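Local coordinates for putative uncharacterized protein (Streptococcus suis, PDB 4XZ7) that probably catalyses transamidation as a transglutaminase and serves as a virulence factor that helps the bacterium resist phagocytosis, at residues B[37-45]-B[149-160]; B[221-232]-B[308-316]. All blocks are in the same frame, centred on the assembly; numbering follows the deposited sequence.

Contact 1 (B[37-45]-B[149-160]); sequences HVLKLGFEN and SLKNINGMTIYS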
loop_
_atom_site.group_PDB
_atom_site.type_symbol
_atom_site.label_atom_id
_atom_site.label_comp_id
_atom_site.label_asym_id
_atom_site.label_seq_id
_atom_site.Cartn_x
_atom_site.Cartn_y
_atom_site.Cartn_z
ATOM N N HIS B 37 -30.152 17.986 -3.313
ATOM C CA HIS B 37 -28.739 18.190 -3.005
ATOM C C HIS B 37 -28.447 17.385 -1.759
ATOM O O HIS B 37 -29.361 17.074 -0.992
ATOM C CB HIS B 37 -28.368 19.668 -2.798
ATOM C CG HIS B 37 -28.496 20.490 -4.035
ATOM N ND1 HIS B 37 -28.431 19.938 -5.300
ATOM C CD2 HIS B 37 -28.728 21.813 -4.215
ATOM C CE1 HIS B 37 -28.603 20.886 -6.200
ATOM N NE2 HIS B 37 -28.795 22.036 -5.570
ATOM N N VAL B 38 -27.186 17.033 -1.548
ATOM C CA VAL B 38 -26.840 16.247 -0.372
ATOM C C VAL B 38 -25.618 16.812 0.328
ATOM O O VAL B 38 -24.563 16.973 -0.285
ATOM C CB VAL B 38 -26.567 14.772 -0.720
ATOM C CG1 VAL B 38 -26.232 14.000 0.557
ATOM C CG2 VAL B 38 -27.784 14.161 -1.446
ATOM N N LEU B 39 -25.784 17.117 1.614
ATOM C CA LEU B 39 -24.706 17.614 2.458
ATOM C C LEU B 39 -24.247 16.512 3.376
ATOM O O LEU B 39 -25.059 15.809 3.953
ATOM C CB LEU B 39 -25.157 18.811 3.293
ATOM C CG LEU B 39 -25.624 20.028 2.491
ATOM C CD1 LEU B 39 -26.218 21.092 3.411
ATOM C CD2 LEU B 39 -24.463 20.588 1.678
ATOM N N LYS B 40 -22.937 16.368 3.512
ATOM C CA LYS B 40 -22.383 15.423 4.463
ATOM C C LYS B 40 -21.747 16.207 5.594
ATOM O O LYS B 40 -20.912 17.086 5.361
ATOM C CB LYS B 40 -21.351 14.507 3.800
ATOM C CG LYS B 40 -20.746 13.495 4.758
ATOM C CD LYS B 40 -19.903 12.433 4.032
ATOM C CE LYS B 40 -19.360 11.400 5.035
ATOM N NZ LYS B 40 -18.553 10.308 4.416
ATOM N N LEU B 41 -22.130 15.886 6.818
ATOM C CA LEU B 41 -21.647 16.638 7.968
ATOM C C LEU B 41 -20.152 16.470 8.107
ATOM O O LEU B 41 -19.649 15.346 8.164
ATOM C CB LEU B 41 -22.350 16.193 9.239
ATOM C CG LEU B 41 -23.836 16.496 9.362
ATOM C CD1 LEU B 41 -24.311 16.217 10.793
ATOM C CD2 LEU B 41 -24.112 17.954 8.958
ATOM N N GLY B 42 -19.449 17.593 8.148
ATOM C CA GLY B 42 -18.011 17.597 8.334
ATOM C C GLY B 42 -17.265 17.881 7.049
ATOM O O GLY B 42 -16.036 17.981 7.054
ATOM N N PHE B 43 -18.002 18.037 5.953
ATOM C CA PHE B 43 -17.392 18.240 4.639
ATOM C C PHE B 43 -17.846 19.541 3.993
ATOM O O PHE B 43 -19.024 19.872 4.025
ATOM C CB PHE B 43 -17.706 17.039 3.719
ATOM C CG PHE B 43 -16.997 15.764 4.136
ATOM C CD1 PHE B 43 -17.427 15.041 5.233
ATOM C CD2 PHE B 43 -15.883 15.312 3.448
ATOM C CE1 PHE B 43 -16.765 13.892 5.637
ATOM C CE2 PHE B 43 -15.223 14.147 3.838
ATOM C CZ PHE B 43 -15.657 13.448 4.941
ATOM N N GLU B 44 -16.900 20.268 3.394
ATOM C CA GLU B 44 -17.161 21.576 2.804
ATOM C C GLU B 44 -18.131 21.558 1.625
ATOM O O GLU B 44 -19.049 22.372 1.563
ATOM C CB GLU B 44 -15.846 22.216 2.348
ATOM C CG GLU B 44 -14.954 22.634 3.492
ATOM C CD GLU B 44 -15.658 23.602 4.410
ATOM O OE1 GLU B 44 -16.062 23.188 5.536
ATOM O OE2 GLU B 44 -15.835 24.764 3.976
ATOM N N ASN B 45 -17.892 20.655 0.679
ATOM C CA ASN B 45 -18.665 20.583 -0.555
ATOM C C ASN B 45 -19.847 19.635 -0.432
ATOM O O ASN B 45 -19.826 18.737 0.394
ATOM C CB ASN B 45 -17.761 20.133 -1.698
ATOM C CG ASN B 45 -16.658 21.123 -1.970
ATOM O OD1 ASN B 45 -16.916 22.309 -2.159
ATOM N ND2 ASN B 45 -15.419 20.654 -1.942
ATOM N N SER B 149 -15.788 22.154 11.392
ATOM C CA SER B 149 -16.651 22.755 10.375
ATOM C C SER B 149 -18.063 22.846 10.874
ATOM O O SER B 149 -18.403 22.257 11.892
ATOM C CB SER B 149 -16.625 21.956 9.073
ATOM O OG SER B 149 -17.120 20.664 9.286
ATOM N N LEU B 150 -18.898 23.580 10.153
ATOM C CA LEU B 150 -20.274 23.751 10.579
ATOM C C LEU B 150 -21.159 23.861 9.345
ATOM O O LEU B 150 -20.676 24.148 8.245
ATOM C CB LEU B 150 -20.412 24.987 11.501
ATOM C CG LEU B 150 -19.962 26.379 11.007
ATOM C CD1 LEU B 150 -20.968 27.039 10.059
ATOM C CD2 LEU B 150 -19.715 27.328 12.169
ATOM N N LYS B 151 -22.447 23.610 9.525
ATOM C CA LYS B 151 -23.426 23.932 8.504
ATOM C C LYS B 151 -24.545 24.697 9.168
ATOM O O LYS B 151 -25.108 24.228 10.176
ATOM C CB LYS B 151 -24.007 22.686 7.837
ATOM C CG LYS B 151 -22.994 21.727 7.244
ATOM C CD LYS B 151 -22.629 22.142 5.871
ATOM C CE LYS B 151 -21.763 21.081 5.201
ATOM N NZ LYS B 151 -20.879 21.767 4.191
ATOM N N ASN B 152 -24.874 25.856 8.601
ATOM C CA ASN B 152 -26.098 26.570 8.958
ATOM C C ASN B 152 -27.269 25.952 8.217
ATOM O O ASN B 152 -27.236 25.858 6.994
ATOM C CB ASN B 152 -25.962 28.069 8.636
ATOM C CG ASN B 152 -24.955 28.764 9.552
ATOM O OD1 ASN B 152 -25.157 28.828 10.770
ATOM N ND2 ASN B 152 -23.866 29.270 8.978
ATOM N N ILE B 153 -28.286 25.494 8.942
ATOM C CA ILE B 153 -29.475 24.990 8.278
ATOM C C ILE B 153 -30.736 25.776 8.675
ATOM O O ILE B 153 -30.648 26.952 9.029
ATOM C CB ILE B 153 -29.642 23.494 8.528
ATOM C CG1 ILE B 153 -29.838 23.191 10.009
ATOM C CG2 ILE B 153 -28.413 22.740 7.980
ATOM C CD1 ILE B 153 -30.061 21.696 10.288
ATOM N N ASN B 154 -31.911 25.172 8.547
ATOM C CA ASN B 154 -33.134 25.914 8.828
ATOM C C ASN B 154 -33.325 26.097 10.331
ATOM O O ASN B 154 -33.784 25.186 11.017
ATOM C CB ASN B 154 -34.370 25.222 8.239
ATOM C CG ASN B 154 -34.333 25.120 6.708
ATOM O OD1 ASN B 154 -34.912 24.202 6.129
ATOM N ND2 ASN B 154 -33.676 26.066 6.060
ATOM N N GLY B 155 -32.964 27.269 10.837
ATOM C CA GLY B 155 -33.223 27.612 12.222
ATOM C C GLY B 155 -32.222 27.079 13.228
ATOM O O GLY B 155 -32.406 27.272 14.425
ATOM N N MET B 156 -31.157 26.433 12.760
ATOM C CA MET B 156 -30.116 25.966 13.662
ATOM C C MET B 156 -28.779 25.756 12.939
ATOM O O MET B 156 -28.711 25.827 11.719
ATOM C CB MET B 156 -30.560 24.670 14.349
ATOM C CG MET B 156 -30.550 23.466 13.443
ATOM S SD MET B 156 -31.593 22.133 14.085
ATOM C CE MET B 156 -33.214 22.815 13.797
ATOM N N THR B 157 -27.727 25.504 13.719
ATOM C CA THR B 157 -26.375 25.295 13.209
ATOM C C THR B 157 -25.816 23.990 13.752
ATOM O O THR B 157 -25.930 23.716 14.946
ATOM C CB THR B 157 -25.448 26.453 13.609
ATOM O OG1 THR B 157 -26.009 27.687 13.143
ATOM C CG2 THR B 157 -24.065 26.273 13.032
ATOM N N ILE B 158 -25.229 23.182 12.875
ATOM C CA ILE B 158 -24.631 21.913 13.276
ATOM C C ILE B 158 -23.126 22.029 13.187
ATOM O O ILE B 158 -22.604 22.377 12.136
ATOM C CB ILE B 158 -25.103 20.742 12.390
ATOM C CG1 ILE B 158 -26.620 20.569 12.494
ATOM C CG2 ILE B 158 -24.428 19.458 12.817
ATOM C CD1 ILE B 158 -27.190 19.517 11.543
ATOM N N TYR B 159 -22.442 21.743 14.294
ATOM C CA TYR B 159 -20.988 21.879 14.387
ATOM C C TYR B 159 -20.361 20.508 14.410
ATOM O O TYR B 159 -20.948 19.579 14.946
ATOM C CB TYR B 159 -20.576 22.641 15.660
ATOM C CG TYR B 159 -21.155 24.044 15.759
ATOM C CD1 TYR B 159 -20.417 25.144 15.358
ATOM C CD2 TYR B 159 -22.447 24.257 16.263
ATOM C CE1 TYR B 159 -20.927 26.411 15.453
ATOM C CE2 TYR B 159 -22.965 25.518 16.367
ATOM C CZ TYR B 159 -22.209 26.592 15.958
ATOM O OH TYR B 159 -22.735 27.859 16.047
ATOM N N SER B 160 -19.147 20.399 13.886
ATOM C CA SER B 160 -18.522 19.095 13.639
ATOM C C SER B 160 -17.027 19.173 13.839
ATOM O O SER B 160 -16.417 20.180 13.498
ATOM C CB SER B 160 -18.789 18.627 12.195
ATOM O OG SER B 160 -20.167 18.418 11.943
HETATM O O HOH W 1 -19.874 20.403 8.495
HETATM O O HOH W 2 -19.404 22.687 6.368
#
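Lys151 reaches from its strand across to the turn that follows strand 37-40. Lys151 NZ donates to Phe43 O at 2.7 Å. The C=O...N angle is 150° and NZ sits 17° from the carbonyl plane. A bend at CB-CG (chi2 -85°) in an otherwise extended chain steers the amine over the turn. Glu44 O lies 3.3 Å from Lys151 NZ.

The tight side is apolar. Leu41 CD1 meets Ile158 CG2 at 3.8 Å, and the two side chains cross at about a right angle. Leu66 touches Leu41 and Leu125 touches Ile158, so this corner is buried. Beside it, Ser149 OG packs onto Gly42 CA at 3.3 Å. Gly42 is the third residue of a type II turn from Lys40 to Phe43. Ser160 faces the same glycine, but its OG is hydrogen-bonded to His123.

The looser side holds water. One water accepts from Gly42 N at 2.9 Å and also pairs with Ser149 OG. A second accepts from Lys151 NZ, donates to Leu150 O and reaches Glu44 OE1 only weakly.

The contact thus joins a 149-160 beta hairpin of one sheet to the turn leaving another. Glu44 OE1 stays 5.2 Å from Lys151 NZ. The lysine charge is probably met by the Phe43 carbonyl and water, without a direct salt bridge to Glu44.

Contact 2 (B[221-232]-B[308-316]); sequences VQYVANHTTYDW and TIDGTGFIT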
loop_
_atom_site.group_PDB
_atom_site.type_symbol
_atom_site.label_atom_id
_atom_site.label_comp_id
_atom_site.label_asym_id
_atom_site.label_seq_id
_atom_site.Cartn_x
_atom_site.Cartn_y
_atom_site.Cartn_z
ATOM N N VAL B 221 3.279 -3.195 -33.191
ATOM C CA VAL B 221 4.367 -2.635 -32.405
ATOM C C VAL B 221 4.441 -1.120 -32.577
ATOM O O VAL B 221 4.497 -0.372 -31.591
ATOM C CB VAL B 221 5.711 -3.274 -32.810
ATOM C CG1 VAL B 221 6.880 -2.485 -32.249
ATOM C CG2 VAL B 221 5.765 -4.701 -32.341
ATOM N N GLN B 222 4.408 -0.672 -33.832
ATOM C CA GLN B 222 4.510 0.753 -34.120
ATOM C C GLN B 222 3.293 1.504 -33.599
ATOM O O GLN B 222 3.418 2.598 -33.029
ATOM C CB GLN B 222 4.679 0.999 -35.622
ATOM C CG GLN B 222 5.260 2.375 -35.943
ATOM C CD GLN B 222 6.700 2.555 -35.438
ATOM O OE1 GLN B 222 6.939 3.232 -34.430
ATOM N NE2 GLN B 222 7.662 1.965 -36.151
ATOM N N TYR B 223 2.110 0.923 -33.774
ATOM C CA TYR B 223 0.913 1.584 -33.252
ATOM C C TYR B 223 0.954 1.798 -31.734
ATOM O O TYR B 223 0.695 2.910 -31.222
ATOM C CB TYR B 223 -0.342 0.789 -33.589
ATOM C CG TYR B 223 -1.586 1.494 -33.098
ATOM C CD1 TYR B 223 -2.134 1.209 -31.852
ATOM C CD2 TYR B 223 -2.195 2.465 -33.877
ATOM C CE1 TYR B 223 -3.246 1.866 -31.400
ATOM C CE2 TYR B 223 -3.314 3.116 -33.442
ATOM C CZ TYR B 223 -3.834 2.817 -32.202
ATOM O OH TYR B 223 -4.952 3.474 -31.771
ATOM N N VAL B 224 1.245 0.724 -31.010
ATOM C CA VAL B 224 1.275 0.821 -29.557
ATOM C C VAL B 224 2.331 1.831 -29.137
ATOM O O VAL B 224 2.060 2.688 -28.302
ATOM C CB VAL B 224 1.550 -0.521 -28.897
ATOM C CG1 VAL B 224 1.908 -0.333 -27.402
ATOM C CG2 VAL B 224 0.342 -1.408 -29.054
ATOM N N ALA B 225 3.515 1.762 -29.748
ATOM C CA ALA B 225 4.572 2.738 -29.454
ATOM C C ALA B 225 4.122 4.173 -29.721
ATOM O O ALA B 225 4.599 5.105 -29.073
ATOM C CB ALA B 225 5.827 2.428 -30.270
ATOM N N ASN B 226 3.214 4.350 -30.684
ATOM C CA ASN B 226 2.709 5.684 -31.025
ATOM C C ASN B 226 1.494 6.148 -30.226
ATOM O O ASN B 226 1.056 7.288 -30.387
ATOM C CB ASN B 226 2.374 5.757 -32.524
ATOM C CG ASN B 226 3.618 5.956 -33.387
ATOM O OD1 ASN B 226 4.680 6.338 -32.883
ATOM N ND2 ASN B 226 3.499 5.676 -34.685
ATOM N N HIS B 227 0.941 5.289 -29.369
ATOM C CA HIS B 227 -0.217 5.723 -28.580
ATOM C C HIS B 227 -0.136 5.402 -27.088
ATOM O O HIS B 227 -1.126 5.514 -26.357
ATOM C CB HIS B 227 -1.494 5.122 -29.174
ATOM C CG HIS B 227 -1.860 5.726 -30.491
ATOM N ND1 HIS B 227 -1.555 5.126 -31.695
ATOM C CD2 HIS B 227 -2.432 6.916 -30.793
ATOM C CE1 HIS B 227 -1.957 5.906 -32.682
ATOM N NE2 HIS B 227 -2.486 7.001 -32.161
ATOM N N THR B 228 1.054 5.027 -26.644
ATOM C CA THR B 228 1.302 4.748 -25.247
ATOM C C THR B 228 2.484 5.568 -24.760
ATOM O O THR B 228 3.520 5.570 -25.389
ATOM C CB THR B 228 1.589 3.279 -25.043
ATOM O OG1 THR B 228 0.593 2.516 -25.731
ATOM C CG2 THR B 228 1.600 2.941 -23.560
ATOM N N THR B 229 2.333 6.263 -23.639
ATOM C CA THR B 229 3.450 7.015 -23.072
ATOM C C THR B 229 4.475 6.076 -22.423
ATOM O O THR B 229 4.105 5.199 -21.647
ATOM C CB THR B 229 2.948 8.034 -22.029
ATOM O OG1 THR B 229 2.191 9.050 -22.699
ATOM C CG2 THR B 229 4.098 8.667 -21.287
ATOM N N TYR B 230 5.751 6.230 -22.764
ATOM C CA TYR B 230 6.805 5.568 -21.997
ATOM C C TYR B 230 7.050 6.316 -20.672
ATOM O O TYR B 230 7.253 7.533 -20.656
ATOM C CB TYR B 230 8.122 5.471 -22.788
ATOM C CG TYR B 230 9.020 4.398 -22.194
ATOM C CD1 TYR B 230 8.761 3.058 -22.441
ATOM C CD2 TYR B 230 10.071 4.719 -21.337
ATOM C CE1 TYR B 230 9.526 2.058 -21.883
ATOM C CE2 TYR B 230 10.857 3.711 -20.759
ATOM C CZ TYR B 230 10.571 2.380 -21.046
ATOM O OH TYR B 230 11.311 1.347 -20.513
ATOM N N ASP B 231 7.055 5.594 -19.565
ATOM C CA ASP B 231 7.144 6.252 -18.270
ATOM C C ASP B 231 8.590 6.554 -17.925
ATOM O O ASP B 231 9.220 5.811 -17.171
ATOM C CB ASP B 231 6.506 5.399 -17.170
ATOM C CG ASP B 231 6.308 6.180 -15.871
ATOM O OD1 ASP B 231 6.919 7.252 -15.721
ATOM O OD2 ASP B 231 5.544 5.725 -14.998
ATOM N N TRP B 232 9.109 7.653 -18.475
ATOM C CA TRP B 232 10.491 8.045 -18.253
ATOM C C TRP B 232 10.889 8.125 -16.756
ATOM O O TRP B 232 11.955 7.633 -16.366
ATOM C CB TRP B 232 10.760 9.385 -18.972
ATOM C CG TRP B 232 10.492 9.258 -20.438
ATOM C CD1 TRP B 232 9.466 9.828 -21.147
ATOM C CD2 TRP B 232 11.221 8.458 -21.366
ATOM N NE1 TRP B 232 9.536 9.458 -22.471
ATOM C CE2 TRP B 232 10.607 8.614 -22.630
ATOM C CE3 TRP B 232 12.357 7.641 -21.262
ATOM C CZ2 TRP B 232 11.075 7.971 -23.766
ATOM C CZ3 TRP B 232 12.829 7.007 -22.398
ATOM C CH2 TRP B 232 12.191 7.173 -23.630
ATOM N N THR B 308 13.377 -11.761 -31.743
ATOM C CA THR B 308 13.272 -10.791 -30.658
ATOM C C THR B 308 12.700 -9.478 -31.191
ATOM O O THR B 308 13.235 -8.882 -32.137
ATOM C CB THR B 308 14.623 -10.530 -29.983
ATOM O OG1 THR B 308 15.291 -11.777 -29.774
ATOM C CG2 THR B 308 14.420 -9.835 -28.644
ATOM N N ILE B 309 11.586 -9.067 -30.601
ATOM C CA ILE B 309 10.917 -7.817 -30.912
ATOM C C ILE B 309 10.920 -6.883 -29.701
ATOM O O ILE B 309 10.300 -7.189 -28.668
ATOM C CB ILE B 309 9.467 -8.054 -31.356
ATOM C CG1 ILE B 309 9.433 -9.044 -32.516
ATOM C CG2 ILE B 309 8.806 -6.727 -31.726
ATOM C CD1 ILE B 309 10.080 -8.501 -33.795
ATOM N N ASP B 310 11.666 -5.780 -29.829
ATOM C CA ASP B 310 11.744 -4.714 -28.823
ATOM C C ASP B 310 10.722 -3.625 -29.150
ATOM O O ASP B 310 10.908 -2.869 -30.108
ATOM C CB ASP B 310 13.147 -4.101 -28.787
ATOM C CG ASP B 310 13.404 -3.277 -27.530
ATOM O OD1 ASP B 310 14.592 -3.075 -27.216
ATOM O OD2 ASP B 310 12.442 -2.842 -26.847
ATOM N N GLY B 311 9.651 -3.552 -28.372
ATOM C CA GLY B 311 8.573 -2.622 -28.648
ATOM C C GLY B 311 8.866 -1.235 -28.112
ATOM O O GLY B 311 8.058 -0.314 -28.258
ATOM N N THR B 312 10.022 -1.086 -27.476
ATOM C CA THR B 312 10.416 0.205 -26.938
ATOM C C THR B 312 11.825 0.575 -27.424
ATOM O O THR B 312 12.727 0.845 -26.625
ATOM C CB THR B 312 10.349 0.202 -25.390
ATOM O OG1 THR B 312 11.121 -0.889 -24.880
ATOM C CG2 THR B 312 8.907 0.014 -24.914
ATOM N N GLY B 313 11.997 0.609 -28.740
ATOM C CA GLY B 313 13.299 0.815 -29.337
ATOM C C GLY B 313 13.757 2.262 -29.436
ATOM O O GLY B 313 14.678 2.556 -30.195
ATOM N N PHE B 314 13.147 3.141 -28.645
ATOM C CA PHE B 314 13.390 4.590 -28.695
ATOM C C PHE B 314 14.074 5.133 -27.441
ATOM O O PHE B 314 14.308 6.336 -27.319
ATOM C CB PHE B 314 12.058 5.325 -28.887
ATOM C CG PHE B 314 10.969 4.816 -27.989
ATOM C CD1 PHE B 314 11.005 5.057 -26.629
ATOM C CD2 PHE B 314 9.925 4.070 -28.503
ATOM C CE1 PHE B 314 10.031 4.563 -25.805
ATOM C CE2 PHE B 314 8.926 3.584 -27.678
ATOM C CZ PHE B 314 8.981 3.821 -26.337
ATOM N N ILE B 315 14.370 4.254 -26.497
ATOM C CA ILE B 315 14.924 4.673 -25.211
ATOM C C ILE B 315 16.362 5.188 -25.283
ATOM O O ILE B 315 16.699 6.211 -24.692
ATOM C CB ILE B 315 14.887 3.515 -24.217
ATOM C CG1 ILE B 315 13.440 3.107 -23.979
ATOM C CG2 ILE B 315 15.588 3.896 -22.912
ATOM C CD1 ILE B 315 13.290 1.776 -23.319
ATOM N N THR B 316 17.203 4.480 -26.021
ATOM C CA THR B 316 18.635 4.724 -25.954
ATOM C C THR B 316 19.139 5.715 -27.002
ATOM O O THR B 316 19.081 5.442 -28.191
ATOM C CB THR B 316 19.414 3.408 -26.110
ATOM O OG1 THR B 316 19.004 2.480 -25.090
ATOM C CG2 THR B 316 20.892 3.677 -25.985
HETATM O O HOH W 3 5.465 -0.958 -28.995
#
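Phe314 wedges its ring edge into the notch between Ala225, Tyr230 and Trp232. Phe314 CE1 presses on Tyr230 CB at 3.7 Å, CE2 faces Ala225 CB and CD1 faces Trp232 CH2. All three partners lie near the plane of the phenyl ring. Its edge is turned to the face of Tyr230 in an offset edge-to-face pair, with ring centroids 5.6 Å apart and planes at 79°. Phe314 CG stands between its own backbone N and carbonyl carbon (chi1 46°), a cramped rotamer that points the ring at the helix and the short strand.

Ile315 is the next bump. Its CG1 lies over a face of the Tyr230 ring, offset toward the rim, and Ile315 CD1 comes to 3.5 Å from Tyr230 OH. The backbone of Ile315 meets the indole edge, with Ile315 CA 4.0 Å from Trp232 CH2. Thr312 adds a methyl: Thr312 CG2 rests 3.7 Å from Tyr230 CE1. The buried Tyr230 ring thus fills the hollow lined by Thr312, Phe314 and Ile315.

At the other end, the helix that carries Val221 sets it onto the end of strand 305-309. Val221 CG2 packs on Ile309 CG2 at 3.7 Å, and CG1 lies against the bare CA of Gly311. Phe275 of helix 264-277 also touches Val221. A water donates to both Val221 O and Gly311 O and bridges the two backbones.

Asp310 OD2 accepts from Thr312 N in an Asx turn and is hydrogen-bonded to His295 NE2. That pairing is consistent with the Asp-His part of a transglutaminase catalytic triad. No direct hydrogen bond crosses between the segments. Apolar and aromatic packing therefore holds the bend after Asp310 against the helical side of the domain.

How the contacts relate
Contacts 1 and 2 lie on opposite sides of the chain's centre, with centres about 51 Å apart and nearest atoms about 29 Å apart. They share no helix or strand. Both are partly buried, with a more exposed margin at Glu44 in contact 1 and at Trp232 and Phe314 in contact 2. Contact 1 joins two beta sheets in the N-terminal part and relies on a lysine, a turn carbonyl and two waters beside a small leucine-isoleucine patch. Contact 2 joins a helix, and the short strand and turn after it, to the end of strand 305-309 and the loop that follows, in the transglutaminase-like part. There aromatic and aliphatic packing dominates, and a single water links the backbones.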